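Local coordinates for protein putative hydrolase (Burkholderia cenocepacia, PDB 4X00) that is a putative alpha/beta-hydrolase, probably an aryl esterase that cleaves ester bonds with a serine nucleophile, at residues S119-L122 / A123-D127; V148-P151 / E152-D156; D182-T185 / F186-L189; L263-P266 / E267-N270. All coordinates share one frame; numbering follows the deposited sequence.

Overall arrangement
All four contacts are local, each made within one turn or cap of a helix in a single alpha/beta-hydrolase chain. They follow one another along the sequence without nesting. Contact 1 ends helix 113-125, between strands 107-111 and 132-136. Contacts 2 and 3 start helices 151-156 and 183-194, between strands 132-136 and 222-227; their centres are about 22 Å apart. This helical region commonly forms the cap in such hydrolases, whereas contacts 1 and 4 belong to helices flanking the central sheet. Contact 4 starts the last helix, 266-280. Contacts 3 and 4 touch through Leu189 and Leu263, with centres about 17 Å apart. The centres of contacts 1 and 3 are about 34 Å apart, on opposite sides of the chain's centre.

Contact 1: residues S119-L122 / A123-D127; sequences SNYL and AAYGD
Tyr121 and Tyr125 stand one helical turn apart, and their side chains cross at about a right angle. Their ring planes are nonetheless close to parallel, 20° apart. The rings are slid so far past each other that they barely overlap, with centroids 5.2 Å apart. The touching edges are Tyr121 CD1 and Tyr125 CD2, at 3.6 Å. Over one face of the Tyr121 ring, offset toward its rim, lies Tyr125 CB, a CH-pi contact 4.1 Å from the centroid. Tyr121 CG is anti to its own backbone N (chi1 173°), whereas Tyr125 CG lies beside its backbone N (chi1 -67°). The Tyr125 ring meets Tyr121 O at its edge. That same oxygen takes the Tyr125 N-H at 2.8 Å.

The helix ends here. Gly126 leaves helical geometry with a positive phi, but its N still bonds to Leu122 O at 2.9 Å. One water ties the end of the Tyr121 side chain to the turn: it donates to Gly126 O and is hydrogen-bonded to Tyr121 OH at 2.7 Å. Beyond the turn, Leu122 CD2 packs on Asp127 CB at 3.7 Å.

This is the C-terminal end of the helix in the beta-alpha-beta unit of strand 107-111, helix 113-125 and strand 132-136. Tyr121 packs on Leu94 and Ile98 of helix 87-100, and Tyr125 OH bonds to Asp92 there. Asp127 OD2 accepts from the backbone N of Glu219 and Val220, just before strand 222-227.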
loop_
_atom_site.group_PDB
_atom_site.type_symbol
_atom_site.label_atom_id
_atom_site.label_comp_id
_atom_site.label_asym_id
_atom_site.label_seq_id
_atom_site.Cartn_x
_atom_site.Cartn_y
_atom_site.Cartn_z
ATOM N N SER A 119 -3.613 8.182 3.443
ATOM C CA SER A 119 -4.159 9.547 3.413
ATOM C C SER A 119 -5.541 9.598 4.045
ATOM O O SER A 119 -5.857 10.542 4.780
ATOM C CB SER A 119 -4.262 10.093 1.991
ATOM O OG SER A 119 -2.963 10.240 1.458
ATOM N N ASN A 120 -6.373 8.599 3.747
ATOM C CA ASN A 120 -7.717 8.578 4.311
ATOM C C ASN A 120 -7.693 8.332 5.822
ATOM O O ASN A 120 -8.506 8.912 6.554
ATOM C CB ASN A 120 -8.574 7.545 3.583
ATOM C CG ASN A 120 -9.057 8.055 2.256
ATOM O OD1 ASN A 120 -9.379 9.243 2.132
ATOM N ND2 ASN A 120 -9.173 7.157 1.260
ATOM N N TYR A 121 -6.737 7.529 6.291
ATOM C CA TYR A 121 -6.542 7.351 7.718
ATOM C C TYR A 121 -6.120 8.664 8.385
ATOM O O TYR A 121 -6.693 9.059 9.416
ATOM C CB TYR A 121 -5.500 6.242 7.975
ATOM C CG TYR A 121 -5.125 6.126 9.424
ATOM C CD1 TYR A 121 -5.911 5.381 10.305
ATOM C CD2 TYR A 121 -4.031 6.816 9.935
ATOM C CE1 TYR A 121 -5.582 5.290 11.655
ATOM C CE2 TYR A 121 -3.694 6.721 11.271
ATOM C CZ TYR A 121 -4.480 5.983 12.139
ATOM O OH TYR A 121 -4.122 5.914 13.478
ATOM N N LEU A 122 -5.143 9.350 7.792
ATOM C CA LEU A 122 -4.721 10.652 8.318
ATOM C C LEU A 122 -5.882 11.636 8.335
ATOM O O LEU A 122 -6.042 12.397 9.294
ATOM C CB LEU A 122 -3.583 11.207 7.473
ATOM C CG LEU A 122 -2.261 10.468 7.665
ATOM C CD1 LEU A 122 -1.264 10.974 6.629
ATOM C CD2 LEU A 122 -1.684 10.637 9.092
ATOM N N ALA A 123 -6.715 11.625 7.300
ATOM C CA ALA A 123 -7.821 12.592 7.251
ATOM C C ALA A 123 -8.823 12.344 8.371
ATOM O O ALA A 123 -9.326 13.284 9.006
ATOM C CB ALA A 123 -8.509 12.531 5.889
ATOM N N ALA A 124 -9.111 11.071 8.624
ATOM C CA ALA A 124 -10.160 10.731 9.587
ATOM C C ALA A 124 -9.670 10.708 11.038
ATOM O O ALA A 124 -10.423 11.063 11.961
ATOM C CB ALA A 124 -10.770 9.371 9.226
ATOM N N TYR A 125 -8.417 10.298 11.241
ATOM C CA TYR A 125 -7.926 9.999 12.586
ATOM C C TYR A 125 -6.776 10.900 13.011
ATOM O O TYR A 125 -6.434 10.929 14.185
ATOM C CB TYR A 125 -7.474 8.532 12.672
ATOM C CG TYR A 125 -8.614 7.546 12.543
ATOM C CD1 TYR A 125 -9.330 7.150 13.657
ATOM C CD2 TYR A 125 -8.963 7.006 11.314
ATOM C CE1 TYR A 125 -10.381 6.244 13.545
ATOM C CE2 TYR A 125 -10.008 6.106 11.199
ATOM C CZ TYR A 125 -10.710 5.729 12.318
ATOM O OH TYR A 125 -11.769 4.826 12.209
ATOM N N GLY A 126 -6.163 11.601 12.055
ATOM C CA GLY A 126 -4.949 12.349 12.324
ATOM C C GLY A 126 -3.781 11.429 12.592
ATOM O O GLY A 126 -3.880 10.221 12.409
ATOM N N ASP A 127 -2.654 11.984 13.020
ATOM C CA ASP A 127 -1.454 11.157 13.170
ATOM C C ASP A 127 -0.976 10.923 14.602
ATOM O O ASP A 127 0.137 10.419 14.794
ATOM C CB ASP A 127 -0.301 11.734 12.349
ATOM C CG ASP A 127 0.126 13.102 12.812
ATOM O OD1 ASP A 127 -0.308 13.561 13.897
ATOM O OD2 ASP A 127 0.921 13.708 12.072
HETATM O O HOH W 1 -3.514 8.401 14.457
#

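Contact 2: residues V148-P151 / E152-D156; sequences VAHP and EVYRD
His150 and Tyr154 have similar first torsions, chi1 -69° and -64°, each with CG beside its backbone N. Four residues apart round the start of a helix, these torsions bring the phenol ring back over the residue before the helix. His150 CB then sits over the centre of the Tyr154 ring, 3.7 Å from the centroid, as a CH-pi contact. The imidazole stands almost upright to the phenol ring, with planes 86° apart. The pair is an offset edge-to-face stack, the edge of His150 turned to the face of Tyr154. At the rim, His150 CD2 comes within 3.3 Å of Tyr154 OH.

The phenol hydroxyl has a further task. Tyr154 OH donates to Val148 O at 2.8 Å. This bond ties the loop before the helix to its first turn. His150 is the N-cap residue. Its carbonyl oxygen takes the Tyr154 N-H at 3.0 Å and also lies over a face of the same ring. Pro151 opens the helix, and its carbonyl accepts from Arg155 N. Further on, Arg155 grips Asp156 OD1 side-on through NE and NH2, with NE at 3.0 Å. Both nitrogens reach it from the same face of the carboxylate.

The contact lies on the surface, at the start of helix 151-156 after the long loop from strand 132-136. His150 NE2 is hydrogen-bonded to Ala231 O, and Tyr154 packs on Leu232. Val153 leans on Ala171 and Phe172 of helix 162-174.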
loop_
_atom_site.group_PDB
_atom_site.type_symbol
_atom_site.label_atom_id
_atom_site.label_comp_id
_atom_site.label_asym_id
_atom_site.label_seq_id
_atom_site.Cartn_x
_atom_site.Cartn_y
_atom_site.Cartn_z
ATOM N N VAL A 148 -0.519 7.274 -14.701
ATOM C CA VAL A 148 -0.136 6.994 -16.091
ATOM C C VAL A 148 -1.326 6.462 -16.869
ATOM O O VAL A 148 -2.067 5.609 -16.377
ATOM C CB VAL A 148 1.032 5.983 -16.155
ATOM C CG1 VAL A 148 1.434 5.698 -17.605
ATOM C CG2 VAL A 148 2.253 6.514 -15.337
ATOM N N ALA A 149 -1.495 6.936 -18.097
ATOM C CA ALA A 149 -2.599 6.467 -18.928
ATOM C C ALA A 149 -2.364 5.046 -19.438
ATOM O O ALA A 149 -1.314 4.762 -20.038
ATOM C CB ALA A 149 -2.790 7.404 -20.106
ATOM N N HIS A 150 -3.339 4.158 -19.212
ATOM C CA HIS A 150 -3.320 2.825 -19.782
ATOM C C HIS A 150 -4.748 2.426 -20.071
ATOM O O HIS A 150 -5.311 1.570 -19.391
ATOM C CB HIS A 150 -2.704 1.799 -18.831
ATOM C CG HIS A 150 -1.236 1.989 -18.622
ATOM N ND1 HIS A 150 -0.304 1.756 -19.614
ATOM C CD2 HIS A 150 -0.536 2.394 -17.537
ATOM C CE1 HIS A 150 0.909 2.014 -19.143
ATOM N NE2 HIS A 150 0.795 2.377 -17.880
ATOM N N PRO A 151 -5.359 3.052 -21.076
ATOM C CA PRO A 151 -6.816 2.850 -21.207
ATOM C C PRO A 151 -7.207 1.407 -21.482
ATOM O O PRO A 151 -8.199 0.951 -20.914
ATOM C CB PRO A 151 -7.205 3.765 -22.366
ATOM C CG PRO A 151 -5.896 4.131 -23.050
ATOM C CD PRO A 151 -4.841 4.096 -21.973
ATOM N N GLU A 152 -6.430 0.676 -22.281
ATOM C CA GLU A 152 -6.750 -0.716 -22.630
ATOM C C GLU A 152 -6.680 -1.604 -21.390
ATOM O O GLU A 152 -7.570 -2.406 -21.121
ATOM C CB GLU A 152 -5.781 -1.235 -23.709
ATOM C CG GLU A 152 -5.737 -0.405 -25.008
ATOM C CD GLU A 152 -4.580 0.603 -25.053
ATOM O OE1 GLU A 152 -4.231 1.185 -24.007
ATOM O OE2 GLU A 152 -4.036 0.872 -26.148
ATOM N N VAL A 153 -5.598 -1.471 -20.621
ATOM C CA VAL A 153 -5.384 -2.343 -19.470
ATOM C C VAL A 153 -6.403 -2.036 -18.373
ATOM O O VAL A 153 -6.980 -2.957 -17.763
ATOM C CB VAL A 153 -3.941 -2.187 -18.904
ATOM C CG1 VAL A 153 -3.797 -2.922 -17.578
ATOM C CG2 VAL A 153 -2.928 -2.706 -19.934
ATOM N N TYR A 154 -6.628 -0.743 -18.116
ATOM C CA TYR A 154 -7.538 -0.385 -17.047
ATOM C C TYR A 154 -8.969 -0.845 -17.377
ATOM O O TYR A 154 -9.692 -1.299 -16.480
ATOM C CB TYR A 154 -7.461 1.125 -16.784
ATOM C CG TYR A 154 -6.095 1.653 -16.258
ATOM C CD1 TYR A 154 -5.115 0.819 -15.710
ATOM C CD2 TYR A 154 -5.792 2.978 -16.400
ATOM C CE1 TYR A 154 -3.904 1.355 -15.252
ATOM C CE2 TYR A 154 -4.599 3.492 -15.974
ATOM C CZ TYR A 154 -3.664 2.690 -15.411
ATOM O OH TYR A 154 -2.452 3.227 -14.960
ATOM N N ARG A 155 -9.350 -0.796 -18.657
ATOM C CA ARG A 155 -10.646 -1.315 -19.084
ATOM C C ARG A 155 -10.668 -2.844 -18.993
ATOM O O ARG A 155 -11.648 -3.444 -18.472
ATOM C CB ARG A 155 -10.953 -0.849 -20.503
ATOM C CG ARG A 155 -12.167 -1.512 -21.120
ATOM C CD ARG A 155 -12.072 -1.462 -22.638
ATOM N NE ARG A 155 -10.920 -2.238 -23.103
ATOM C CZ ARG A 155 -10.263 -1.982 -24.231
ATOM N NH1 ARG A 155 -10.636 -0.961 -24.992
ATOM N NH2 ARG A 155 -9.228 -2.735 -24.585
ATOM N N ASP A 156 -9.636 -3.496 -19.525
ATOM C CA ASP A 156 -9.675 -4.954 -19.566
ATOM C C ASP A 156 -9.675 -5.574 -18.169
ATOM O O ASP A 156 -10.325 -6.592 -17.948
ATOM C CB ASP A 156 -8.483 -5.534 -20.334
ATOM C CG ASP A 156 -8.550 -5.289 -21.823
ATOM O OD1 ASP A 156 -9.596 -4.839 -22.331
ATOM O OD2 ASP A 156 -7.528 -5.596 -22.490
#

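Contact 3: residues D182-T185 / F186-L189; sequences DATT and FSLL
Phe186 begins the second half of this opening helical stretch, and its N-H bonds to Asp182 O at 2.9 Å. Its ring leads away from the turn, with CG anti to the backbone N (chi1 -171°). There it packs on Leu173 of helix 162-174 and makes a cation-pi contact with Arg174. Of its side chain, CB lies nearest the first turn, against Asp182 O and Ala183 O.

Asp182 is the N-cap of helix 183-194. Its side chain turns back so that OD1 accepts the Thr185 N-H at 2.9 Å, from above the carboxylate plane. This capping bond serves an N-H that has no earlier carbonyl in the helix to bond to. The carboxylate, if charged, would interact favourably with the positive end of the helix dipole. The helix belongs to the region between strands 132-136 and 222-227, where alpha/beta hydrolases commonly carry their cap.

Ser187 is modelled in two conformers. In the one described, OG comes 2.7 Å from Thr184 O and would donate to it; with a second conformer present, this bond is doubtful as a constant feature. Thr184 O takes the Leu188 N-H at 3.0 Å, so hydroxyl and amide would share one carbonyl in that conformer. Ser187 N itself bonds to Ala183 O.

Leu188 directs CB toward the first turn, where it rests against Thr185 O at 3.6 Å, and its side chain touches Leu48. Leu189 closes the run. Its N bonds to Thr185 O at 3.0 Å, its CG lies 3.5 Å from Thr185 O, and its buried side chain packs on Leu173 and Phe177.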
loop_
_atom_site.group_PDB
_atom_site.type_symbol
_atom_site.label_atom_id
_atom_site.label_comp_id
_atom_site.label_asym_id
_atom_site.label_seq_id
_atom_site.Cartn_x
_atom_site.Cartn_y
_atom_site.Cartn_z
ATOM N N ASP A 182 11.608 -12.657 -11.080
ATOM C CA ASP A 182 11.804 -13.934 -11.759
ATOM C C ASP A 182 10.427 -14.549 -12.054
ATOM O O ASP A 182 9.399 -14.148 -11.473
ATOM C CB ASP A 182 12.645 -14.888 -10.927
ATOM C CG ASP A 182 12.016 -15.182 -9.590
ATOM O OD1 ASP A 182 11.148 -16.064 -9.521
ATOM O OD2 ASP A 182 12.361 -14.519 -8.595
ATOM N N ALA A 183 10.411 -15.518 -12.957
ATOM C CA ALA A 183 9.164 -16.067 -13.465
ATOM C C ALA A 183 8.338 -16.694 -12.362
ATOM O O ALA A 183 7.120 -16.616 -12.381
ATOM C CB ALA A 183 9.425 -17.102 -14.566
ATOM N N THR A 184 8.979 -17.347 -11.405
ATOM C CA THR A 184 8.205 -18.018 -10.371
ATOM C C THR A 184 7.543 -16.990 -9.433
ATOM O O THR A 184 6.361 -17.115 -9.083
ATOM C CB THR A 184 9.087 -19.009 -9.595
ATOM O OG1 THR A 184 9.592 -19.988 -10.510
ATOM C CG2 THR A 184 8.286 -19.728 -8.541
ATOM N N THR A 185 8.277 -15.943 -9.061
ATOM C CA THR A 185 7.703 -14.879 -8.267
ATOM C C THR A 185 6.552 -14.205 -8.999
ATOM O O THR A 185 5.494 -13.919 -8.393
ATOM C CB THR A 185 8.759 -13.826 -7.912
ATOM O OG1 THR A 185 9.785 -14.451 -7.130
ATOM C CG2 THR A 185 8.158 -12.666 -7.136
ATOM N N PHE A 186 6.730 -13.944 -10.294
ATOM C CA PHE A 186 5.644 -13.359 -11.059
ATOM C C PHE A 186 4.413 -14.268 -11.038
ATOM O O PHE A 186 3.290 -13.794 -10.835
ATOM C CB PHE A 186 6.077 -13.082 -12.506
ATOM C CG PHE A 186 5.061 -12.291 -13.279
ATOM C CD1 PHE A 186 5.028 -10.904 -13.191
ATOM C CD2 PHE A 186 4.135 -12.931 -14.073
ATOM C CE1 PHE A 186 4.080 -10.159 -13.881
ATOM C CE2 PHE A 186 3.161 -12.200 -14.759
ATOM C CZ PHE A 186 3.150 -10.807 -14.676
ATOM N N SER A 187 4.615 -15.580 -11.201
ATOM C CA SER A 187 3.474 -16.496 -11.238
ATOM C C SER A 187 2.747 -16.507 -9.882
ATOM O O SER A 187 1.517 -16.631 -9.842
ATOM C CB SER A 187 3.918 -17.908 -11.619
ATOM O OG SER A 187 4.565 -18.553 -10.548
ATOM N N LEU A 188 3.483 -16.402 -8.772
ATOM C CA LEU A 188 2.866 -16.381 -7.437
ATOM C C LEU A 188 2.017 -15.120 -7.313
ATOM O O LEU A 188 0.851 -15.162 -6.890
ATOM C CB LEU A 188 3.952 -16.423 -6.360
ATOM C CG LEU A 188 3.418 -16.300 -4.945
ATOM C CD1 LEU A 188 2.495 -17.458 -4.605
ATOM C CD2 LEU A 188 4.608 -16.218 -3.951
ATOM N N LEU A 189 2.578 -13.978 -7.706
ATOM C CA LEU A 189 1.850 -12.715 -7.615
ATOM C C LEU A 189 0.682 -12.653 -8.600
ATOM O O LEU A 189 -0.312 -11.996 -8.325
ATOM C CB LEU A 189 2.808 -11.520 -7.809
ATOM C CG LEU A 189 3.854 -11.331 -6.700
ATOM C CD1 LEU A 189 4.702 -10.109 -7.026
ATOM C CD2 LEU A 189 3.145 -11.160 -5.351
#

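Contact 4: residues L263-P266 / E267-N270; sequences LEEP and ERFN. With EDO (1,2-ethanediol), chain H.
Arg268 reaches out fully extended and holds a protein carboxylate on one side of its guanidinium and a bound 1,2-ethanediol on another. NH1 forms a salt bridge with Glu265 OE1 at 3.0 Å. NH1 approaches OE1 on its syn side, somewhat out of the carboxylate plane, while OE1 lies in the guanidinium plane; the two planes are 49° apart. Glu265 and Arg268 lie side by side and point the same way. Arg268 NE donates to O2 of the diol at 2.8 Å and 169°, while its NH2 adds only a weak bond to the same oxygen. The diol, probably from the crystallisation liquor, is also hydrogen-bonded to Asp272.

Glu265 has two roles. It is the N-cap residue, and its carbonyl takes the Phe269 N-H at 2.9 Å. Its carboxylate is shared, since OE2 is hydrogen-bonded to Ser257 OG while OE1 faces the arginine. The two partners use different oxygens of this buried acid.

Pro266 is the first residue of the helix and gives its carbonyl to Asn270 N, also at 2.9 Å. The Glu267 side chain bends at chi2 (85°) and comes back alongside the proline ring, with OE1 3.6 Å from Pro266 CG.

The turn joins the short helix 261-264 to the final helix, 266-280. The latter lies beside the edge strand 250-254, where Glu265 and Phe269 pack on Tyr254 and Arg268 makes a cation-pi contact with the same ring. On the side of helix 51-54, Pro266 touches Lys52, Phe269 touches Gln53, and Asn270 is hydrogen-bonded to Gln53 and to Asp56 just after that helix.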
loop_
_atom_site.group_PDB
_atom_site.type_symbol
_atom_site.label_atom_id
_atom_site.label_comp_id
_atom_site.label_asym_id
_atom_site.label_seq_id
_atom_site.Cartn_x
_atom_site.Cartn_y
_atom_site.Cartn_z
ATOM N N LEU A 263 10.400 -4.541 -3.996
ATOM C CA LEU A 263 10.745 -5.825 -4.612
ATOM C C LEU A 263 11.916 -5.658 -5.559
ATOM O O LEU A 263 12.767 -6.545 -5.659
ATOM C CB LEU A 263 9.533 -6.400 -5.378
ATOM C CG LEU A 263 8.522 -7.115 -4.464
ATOM C CD1 LEU A 263 7.173 -7.289 -5.207
ATOM C CD2 LEU A 263 9.045 -8.460 -3.967
ATOM N N GLU A 264 11.961 -4.524 -6.263
ATOM C CA GLU A 264 12.994 -4.326 -7.302
ATOM C C GLU A 264 14.384 -3.993 -6.758
ATOM O O GLU A 264 15.402 -4.409 -7.352
ATOM C CB GLU A 264 12.565 -3.227 -8.273
ATOM C CG GLU A 264 11.261 -3.589 -9.025
ATOM C CD GLU A 264 10.753 -2.471 -9.901
ATOM O OE1 GLU A 264 11.432 -2.125 -10.877
ATOM O OE2 GLU A 264 9.657 -1.931 -9.629
ATOM N N GLU A 265 14.430 -3.231 -5.674
ATOM C CA GLU A 265 15.674 -2.837 -5.014
ATOM C C GLU A 265 15.513 -3.074 -3.512
ATOM O O GLU A 265 15.462 -2.121 -2.722
ATOM C CB GLU A 265 16.000 -1.366 -5.315
ATOM C CG GLU A 265 16.379 -1.131 -6.770
ATOM C CD GLU A 265 16.835 0.293 -7.039
ATOM O OE1 GLU A 265 17.785 0.768 -6.386
ATOM O OE2 GLU A 265 16.261 0.952 -7.928
ATOM N N PRO A 266 15.401 -4.341 -3.107
ATOM C CA PRO A 266 14.973 -4.625 -1.728
ATOM C C PRO A 266 16.036 -4.271 -0.696
ATOM O O PRO A 266 15.660 -3.857 0.404
ATOM C CB PRO A 266 14.706 -6.147 -1.765
ATOM C CG PRO A 266 15.591 -6.659 -2.863
ATOM C CD PRO A 266 15.562 -5.568 -3.916
ATOM N N GLU A 267 17.316 -4.422 -1.019
ATOM C CA GLU A 267 18.343 -4.076 -0.040
ATOM C C GLU A 267 18.342 -2.572 0.242
ATOM O O GLU A 267 18.378 -2.122 1.392
ATOM C CB GLU A 267 19.712 -4.504 -0.554
ATOM C CG GLU A 267 19.840 -5.998 -0.797
ATOM C CD GLU A 267 19.347 -6.459 -2.191
ATOM O OE1 GLU A 267 19.002 -5.620 -3.040
ATOM O OE2 GLU A 267 19.405 -7.672 -2.472
ATOM N N ARG A 268 18.261 -1.781 -0.821
ATOM C CA ARG A 268 18.160 -0.336 -0.678
ATOM C C ARG A 268 16.878 0.066 0.052
ATOM O O ARG A 268 16.907 0.885 0.985
ATOM C CB ARG A 268 18.227 0.320 -2.057
ATOM C CG ARG A 268 18.098 1.814 -2.073
ATOM C CD ARG A 268 18.092 2.307 -3.506
ATOM N NE ARG A 268 18.016 3.755 -3.604
ATOM C CZ ARG A 268 17.930 4.394 -4.762
ATOM N NH1 ARG A 268 17.936 3.690 -5.924
ATOM N NH2 ARG A 268 17.888 5.727 -4.781
ATOM N N PHE A 269 15.762 -0.556 -0.324
ATOM C CA PHE A 269 14.497 -0.220 0.315
ATOM C C PHE A 269 14.540 -0.507 1.807
ATOM O O PHE A 269 14.094 0.312 2.610
ATOM C CB PHE A 269 13.355 -0.988 -0.352
ATOM C CG PHE A 269 12.009 -0.652 0.236
ATOM C CD1 PHE A 269 11.303 0.445 -0.223
ATOM C CD2 PHE A 269 11.507 -1.384 1.300
ATOM C CE1 PHE A 269 10.085 0.793 0.344
ATOM C CE2 PHE A 269 10.278 -1.039 1.868
ATOM C CZ PHE A 269 9.605 0.063 1.412
ATOM N N ASN A 270 15.062 -1.674 2.175
ATOM C CA ASN A 270 15.061 -2.057 3.582
ATOM C C ASN A 270 15.987 -1.169 4.391
ATOM O O ASN A 270 15.725 -0.902 5.571
ATOM C CB ASN A 270 15.462 -3.517 3.741
ATOM C CG ASN A 270 14.421 -4.457 3.179
ATOM O OD1 ASN A 270 13.315 -4.026 2.822
ATOM N ND2 ASN A 270 14.744 -5.744 3.141
HETATM C C1 EDO H . 18.158 7.615 -2.361
HETATM O O1 EDO H . 19.486 7.164 -2.712
HETATM C C2 EDO H . 17.539 6.799 -1.229
HETATM O O2 EDO H . 17.786 5.398 -1.380
#